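Local atomic coordinates of ulvan Lyase-PL25 (PDB entry 5UAM), a protein that cleaves ulvan, the sulfated cell-wall polysaccharide of green seaweeds, as a zinc-containing polysaccharide lyase with a beta-propeller fold. Residues 252-264 / 294-306. Sequence-based numbering, arbitrary orientation.
Sequences RGHTTERHDVYFM and TMAMRTGELWTFN. With ZN (zinc ion), chain D; EDO (1,2-ethanediol), chain M; EDO (1,2-ethanediol), chain L; EDO (1,2-ethanediol), chain H.
W303 turns one face to E257, whose CA sits 3.6 Å from the centroid of the six-membered ring, almost on its normal, in a CH-pi contact. The extended E257 side chain runs on across the indole with its carboxylate nearly parallel to the ring. R252 sets one guanidinium face against CH2 at the far rim, while NH1 forms a salt bridge with D326 and NH2 a hydrogen bond to the carbonyl of A329. Replacing W303 by alanine removes the whole indole, which would probably open a gap against E257 and leave the R252 guanidinium without its aromatic neighbour. Nearby, H254 NE2 binds the zinc ion with H184, H240 and C242. With CG anti to the carbonyl carbon (chi1 -56°), the H259 ring reaches back so that ND1 donates to L302 O (2.9 Å) and NE2 to E257 OE2 (2.7 Å), which fixes its rotation. T299 OG1 reaches L302 O from the opposite face of that carbonyl. In this beta-propeller, 295-297 pairs antiparallel with 258-264 in one sheet; the type II' turn T299-L302 then leads into 303-306 of the next, tied back by T304 N to R258 O. A classic bulge marks the pairing, V261 O accepting from both A296 N and M297 N. Beside it D260 OD1 takes T299 N (2.8 Å) and D260 N gives to T299 OG1 (3.0 Å). The M295 chain folds back at its second torsion (chi2 69°), bringing SD over one face of the Y262 ring, 4.2 Å from its centroid, a Met-aromatic contact.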
loop_
_atom_site.group_PDB
_atom_site.type_symbol
_atom_site.label_atom_id
_atom_site.label_comp_id
_atom_site.label_asym_id
_atom_site.label_seq_id
_atom_site.Cartn_x
_atom_site.Cartn_y
_atom_site.Cartn_z
ATOM N N ARG A 252 -23.707 10.784 14.827
ATOM C CA ARG A 252 -22.494 9.987 14.970
ATOM C C ARG A 252 -21.261 10.764 14.520
ATOM O O ARG A 252 -20.171 10.568 15.066
ATOM C CB ARG A 252 -22.632 8.694 14.163
ATOM C CG ARG A 252 -21.479 7.712 14.338
ATOM C CD ARG A 252 -21.768 6.403 13.605
ATOM N NE ARG A 252 -20.781 5.359 13.886
ATOM C CZ ARG A 252 -20.843 4.128 13.385
ATOM N NH1 ARG A 252 -21.843 3.792 12.578
ATOM N NH2 ARG A 252 -19.906 3.230 13.680
ATOM N N GLY A 253 -21.409 11.633 13.525
ATOM C CA GLY A 253 -20.302 12.477 13.115
ATOM C C GLY A 253 -19.291 11.751 12.243
ATOM O O GLY A 253 -19.589 10.764 11.567
ATOM N N HIS A 254 -18.063 12.246 12.277
ATOM C CA HIS A 254 -17.059 11.750 11.358
ATOM C C HIS A 254 -16.477 10.422 11.837
ATOM O O HIS A 254 -15.987 10.317 12.962
ATOM C CB HIS A 254 -15.937 12.764 11.171
ATOM C CG HIS A 254 -14.920 12.293 10.195
ATOM N ND1 HIS A 254 -13.818 11.555 10.567
ATOM C CD2 HIS A 254 -14.900 12.355 8.844
ATOM C CE1 HIS A 254 -13.137 11.220 9.484
ATOM N NE2 HIS A 254 -13.773 11.691 8.427
ATOM N N THR A 255 -16.533 9.412 10.969
ATOM C CA THR A 255 -15.993 8.086 11.247
ATOM C C THR A 255 -15.074 7.663 10.102
ATOM O O THR A 255 -14.808 8.447 9.182
ATOM C CB THR A 255 -17.130 7.062 11.344
ATOM O OG1 THR A 255 -17.770 6.986 10.067
ATOM C CG2 THR A 255 -18.144 7.434 12.451
ATOM N N THR A 256 -14.615 6.410 10.114
ATOM C CA THR A 256 -13.857 5.866 8.993
ATOM C C THR A 256 -14.740 5.152 7.975
ATOM O O THR A 256 -14.234 4.345 7.191
ATOM C CB THR A 256 -12.777 4.889 9.475
ATOM O OG1 THR A 256 -13.395 3.775 10.122
ATOM C CG2 THR A 256 -11.827 5.564 10.440
ATOM N N GLU A 257 -16.043 5.443 7.959
ATOM C CA GLU A 257 -16.980 4.747 7.084
ATOM C C GLU A 257 -16.515 4.751 5.637
ATOM O O GLU A 257 -16.334 5.811 5.030
ATOM C CB GLU A 257 -18.355 5.411 7.185
ATOM C CG GLU A 257 -19.419 4.652 6.411
ATOM C CD GLU A 257 -20.823 5.214 6.561
ATOM O OE1 GLU A 257 -21.065 6.051 7.467
ATOM O OE2 GLU A 257 -21.708 4.779 5.787
ATOM N N ARG A 258 -16.349 3.555 5.076
ATOM C CA ARG A 258 -16.004 3.370 3.677
ATOM C C ARG A 258 -16.846 2.220 3.157
ATOM O O ARG A 258 -17.208 1.322 3.913
ATOM C CB ARG A 258 -14.516 3.020 3.502
ATOM C CG ARG A 258 -13.573 4.119 3.980
ATOM C CD ARG A 258 -12.219 3.593 4.467
ATOM N NE ARG A 258 -11.436 2.960 3.410
ATOM C CZ ARG A 258 -10.109 2.826 3.419
ATOM N NH1 ARG A 258 -9.388 3.277 4.428
ATOM N NH2 ARG A 258 -9.518 2.259 2.374
ATOM N N HIS A 259 -17.170 2.250 1.864
ATOM C CA HIS A 259 -17.919 1.164 1.254
ATOM C C HIS A 259 -17.434 0.918 -0.162
ATOM O O HIS A 259 -16.889 1.807 -0.820
ATOM C CB HIS A 259 -19.402 1.474 1.127
ATOM C CG HIS A 259 -20.054 1.841 2.413
ATOM N ND1 HIS A 259 -20.325 0.922 3.402
ATOM C CD2 HIS A 259 -20.499 3.035 2.868
ATOM C CE1 HIS A 259 -20.887 1.541 4.426
ATOM N NE2 HIS A 259 -21.006 2.823 4.123
ATOM N N ASP A 260 -17.715 -0.300 -0.622
ATOM C CA ASP A 260 -17.677 -0.703 -2.029
ATOM C C ASP A 260 -16.259 -0.778 -2.570
ATOM O O ASP A 260 -15.290 -0.435 -1.881
ATOM C CB ASP A 260 -18.564 0.213 -2.890
ATOM C CG ASP A 260 -19.997 0.282 -2.381
ATOM O OD1 ASP A 260 -20.483 -0.674 -1.722
ATOM O OD2 ASP A 260 -20.672 1.309 -2.650
ATOM N N VAL A 261 -16.112 -1.300 -3.782
ATOM C CA VAL A 261 -14.820 -1.290 -4.449
ATOM C C VAL A 261 -15.048 -1.074 -5.934
ATOM O O VAL A 261 -16.018 -1.578 -6.506
ATOM C CB VAL A 261 -13.954 -2.536 -4.109
ATOM C CG1 VAL A 261 -14.487 -3.797 -4.757
ATOM C CG2 VAL A 261 -12.497 -2.305 -4.492
ATOM N N TYR A 262 -14.154 -0.291 -6.528
ATOM C CA TYR A 262 -14.231 0.178 -7.896
ATOM C C TYR A 262 -12.912 -0.140 -8.593
ATOM O O TYR A 262 -11.887 -0.381 -7.942
ATOM C CB TYR A 262 -14.400 1.690 -7.913
ATOM C CG TYR A 262 -15.588 2.269 -7.161
ATOM C CD1 TYR A 262 -15.559 2.421 -5.782
ATOM C CD2 TYR A 262 -16.692 2.723 -7.842
ATOM C CE1 TYR A 262 -16.616 2.979 -5.107
ATOM C CE2 TYR A 262 -17.756 3.295 -7.177
ATOM C CZ TYR A 262 -17.698 3.441 -5.809
ATOM O OH TYR A 262 -18.757 4.004 -5.121
ATOM N N PHE A 263 -12.934 -0.081 -9.929
ATOM C CA PHE A 263 -11.775 -0.412 -10.754
ATOM C C PHE A 263 -11.714 0.459 -12.005
ATOM O O PHE A 263 -12.719 0.644 -12.681
ATOM C CB PHE A 263 -11.839 -1.872 -11.217
ATOM C CG PHE A 263 -10.692 -2.272 -12.083
ATOM C CD1 PHE A 263 -9.502 -2.700 -11.522
ATOM C CD2 PHE A 263 -10.781 -2.169 -13.465
ATOM C CE1 PHE A 263 -8.431 -3.021 -12.337
ATOM C CE2 PHE A 263 -9.710 -2.480 -14.247
ATOM C CZ PHE A 263 -8.544 -2.908 -13.690
ATOM N N MET A 264 -10.518 0.943 -12.338
ATOM C CA MET A 264 -10.309 1.572 -13.631
ATOM C C MET A 264 -8.854 1.414 -14.048
ATOM O O MET A 264 -7.995 1.043 -13.249
ATOM C CB MET A 264 -10.756 3.042 -13.626
ATOM C CG MET A 264 -10.005 3.924 -12.668
ATOM S SD MET A 264 -10.978 5.438 -12.456
ATOM C CE MET A 264 -9.929 6.379 -11.343
ATOM N N THR A 294 -17.509 2.391 -13.012
ATOM C CA THR A 294 -16.339 1.683 -12.505
ATOM C C THR A 294 -16.606 0.807 -11.287
ATOM O O THR A 294 -15.680 0.140 -10.814
ATOM C CB THR A 294 -15.206 2.658 -12.149
ATOM O OG1 THR A 294 -15.623 3.511 -11.071
ATOM C CG2 THR A 294 -14.822 3.493 -13.350
ATOM N N MET A 295 -17.815 0.790 -10.742
ATOM C CA MET A 295 -18.102 -0.093 -9.613
ATOM C C MET A 295 -17.757 -1.531 -9.965
ATOM O O MET A 295 -18.142 -2.040 -11.024
ATOM C CB MET A 295 -19.585 -0.006 -9.256
ATOM C CG MET A 295 -20.014 -0.903 -8.112
ATOM S SD MET A 295 -19.334 -0.370 -6.548
ATOM C CE MET A 295 -20.297 1.125 -6.230
ATOM N N ALA A 296 -17.045 -2.193 -9.060
ATOM C CA ALA A 296 -16.726 -3.605 -9.204
ATOM C C ALA A 296 -17.504 -4.492 -8.253
ATOM O O ALA A 296 -17.997 -5.538 -8.671
ATOM C CB ALA A 296 -15.231 -3.836 -8.977
ATOM N N MET A 297 -17.664 -4.105 -6.990
ATOM C CA MET A 297 -18.501 -4.880 -6.083
ATOM C C MET A 297 -19.013 -3.972 -4.977
ATOM O O MET A 297 -18.217 -3.340 -4.270
ATOM C CB MET A 297 -17.691 -6.035 -5.486
ATOM C CG MET A 297 -18.552 -7.028 -4.718
ATOM S SD MET A 297 -19.783 -7.855 -5.754
ATOM C CE MET A 297 -18.776 -8.802 -6.910
ATOM N N ARG A 298 -20.330 -3.932 -4.818
ATOM C CA ARG A 298 -20.930 -3.240 -3.693
ATOM C C ARG A 298 -20.787 -4.113 -2.456
ATOM O O ARG A 298 -20.809 -5.345 -2.541
ATOM C CB ARG A 298 -22.402 -2.933 -3.982
ATOM C CG ARG A 298 -22.537 -1.810 -5.003
ATOM C CD ARG A 298 -23.994 -1.365 -5.311
ATOM N NE ARG A 298 -23.937 -0.124 -6.091
ATOM C CZ ARG A 298 -23.833 -0.060 -7.419
ATOM N NH1 ARG A 298 -23.819 -1.170 -8.153
ATOM N NH2 ARG A 298 -23.750 1.127 -8.022
ATOM N N THR A 299 -20.616 -3.468 -1.304
ATOM C CA THR A 299 -20.453 -4.199 -0.046
ATOM C C THR A 299 -21.611 -3.971 0.908
ATOM O O THR A 299 -21.523 -4.306 2.097
ATOM C CB THR A 299 -19.123 -3.847 0.624
ATOM O OG1 THR A 299 -19.084 -2.449 0.964
ATOM C CG2 THR A 299 -17.970 -4.203 -0.265
ATOM N N GLY A 300 -22.713 -3.428 0.409
ATOM C CA GLY A 300 -23.871 -3.214 1.259
ATOM C C GLY A 300 -23.528 -2.282 2.404
ATOM O O GLY A 300 -22.911 -1.227 2.220
ATOM N N GLU A 301 -23.940 -2.669 3.607
ATOM C CA GLU A 301 -23.629 -1.900 4.803
ATOM C C GLU A 301 -22.247 -2.229 5.365
ATOM O O GLU A 301 -21.826 -1.584 6.331
ATOM C CB GLU A 301 -24.693 -2.150 5.872
ATOM C CG GLU A 301 -26.051 -1.564 5.497
ATOM C CD GLU A 301 -27.119 -1.833 6.523
ATOM O OE1 GLU A 301 -26.798 -2.413 7.583
ATOM O OE2 GLU A 301 -28.289 -1.468 6.264
ATOM N N LEU A 302 -21.537 -3.196 4.799
ATOM C CA LEU A 302 -20.212 -3.513 5.308
ATOM C C LEU A 302 -19.267 -2.344 5.071
ATOM O O LEU A 302 -19.305 -1.693 4.023
ATOM C CB LEU A 302 -19.646 -4.749 4.623
ATOM C CG LEU A 302 -20.442 -6.037 4.823
ATOM C CD1 LEU A 302 -19.762 -7.141 4.053
ATOM C CD2 LEU A 302 -20.576 -6.388 6.297
ATOM N N TRP A 303 -18.403 -2.091 6.053
ATOM C CA TRP A 303 -17.371 -1.074 5.953
ATOM C C TRP A 303 -16.097 -1.688 5.378
ATOM O O TRP A 303 -15.697 -2.803 5.746
ATOM C CB TRP A 303 -17.064 -0.494 7.330
ATOM C CG TRP A 303 -18.128 0.405 7.888
ATOM C CD1 TRP A 303 -19.469 0.405 7.586
ATOM C CD2 TRP A 303 -17.940 1.459 8.847
ATOM N NE1 TRP A 303 -20.109 1.392 8.295
ATOM C CE2 TRP A 303 -19.191 2.050 9.072
ATOM C CE3 TRP A 303 -16.825 1.959 9.530
ATOM C CZ2 TRP A 303 -19.370 3.108 9.963
ATOM C CZ3 TRP A 303 -17.006 3.008 10.415
ATOM C CH2 TRP A 303 -18.263 3.575 10.618
ATOM N N THR A 304 -15.441 -0.946 4.489
ATOM C CA THR A 304 -14.303 -1.461 3.737
ATOM C C THR A 304 -12.978 -0.850 4.168
ATOM O O THR A 304 -12.904 0.199 4.818
ATOM C CB THR A 304 -14.494 -1.228 2.233
ATOM O OG1 THR A 304 -14.839 0.143 2.019
ATOM C CG2 THR A 304 -15.599 -2.133 1.708
ATOM N N PHE A 305 -11.923 -1.555 3.796
ATOM C CA PHE A 305 -10.557 -1.070 3.884
ATOM C C PHE A 305 -9.879 -1.643 2.659
ATOM O O PHE A 305 -9.907 -2.858 2.443
ATOM C CB PHE A 305 -9.875 -1.560 5.172
ATOM C CG PHE A 305 -8.474 -1.033 5.372
ATOM C CD1 PHE A 305 -8.268 0.232 5.885
ATOM C CD2 PHE A 305 -7.375 -1.822 5.067
ATOM C CE1 PHE A 305 -6.971 0.707 6.073
ATOM C CE2 PHE A 305 -6.102 -1.346 5.263
ATOM C CZ PHE A 305 -5.913 -0.098 5.760
ATOM N N ASN A 306 -9.361 -0.774 1.815
ATOM C CA ASN A 306 -8.938 -1.198 0.496
ATOM C C ASN A 306 -7.760 -2.172 0.558
ATOM O O ASN A 306 -6.976 -2.216 1.522
ATOM C CB ASN A 306 -8.591 0.023 -0.351
ATOM C CG ASN A 306 -8.626 -0.260 -1.810
ATOM O OD1 ASN A 306 -9.395 -1.081 -2.277
ATOM N ND2 ASN A 306 -7.782 0.443 -2.556
HETATM ZN ZN ZN D . -13.245 11.614 6.436
HETATM C C1 EDO M . -5.298 3.497 3.588
HETATM O O1 EDO M . -6.492 3.681 4.348
HETATM C C2 EDO M . -5.475 2.238 2.777
HETATM O O2 EDO M . -6.554 2.341 1.865
HETATM C C1 EDO L . -20.703 -0.472 -12.746
HETATM O O1 EDO L . -20.487 -1.869 -12.434
HETATM C C2 EDO L . -22.180 -0.124 -12.652
HETATM O O2 EDO L . -22.587 -0.174 -11.281
HETATM C C1 EDO H . -10.119 1.098 9.011
HETATM O O1 EDO H . -10.060 -0.344 8.982
HETATM C C2 EDO H . -11.340 1.636 8.251
HETATM O O2 EDO H . -12.554 1.440 9.007
HETATM O O HOH W 1 -14.301 1.596 6.814
HETATM O O HOH W 2 -22.685 -0.055 -0.203
HETATM O O HOH W 3 -23.280 1.585 -3.331
#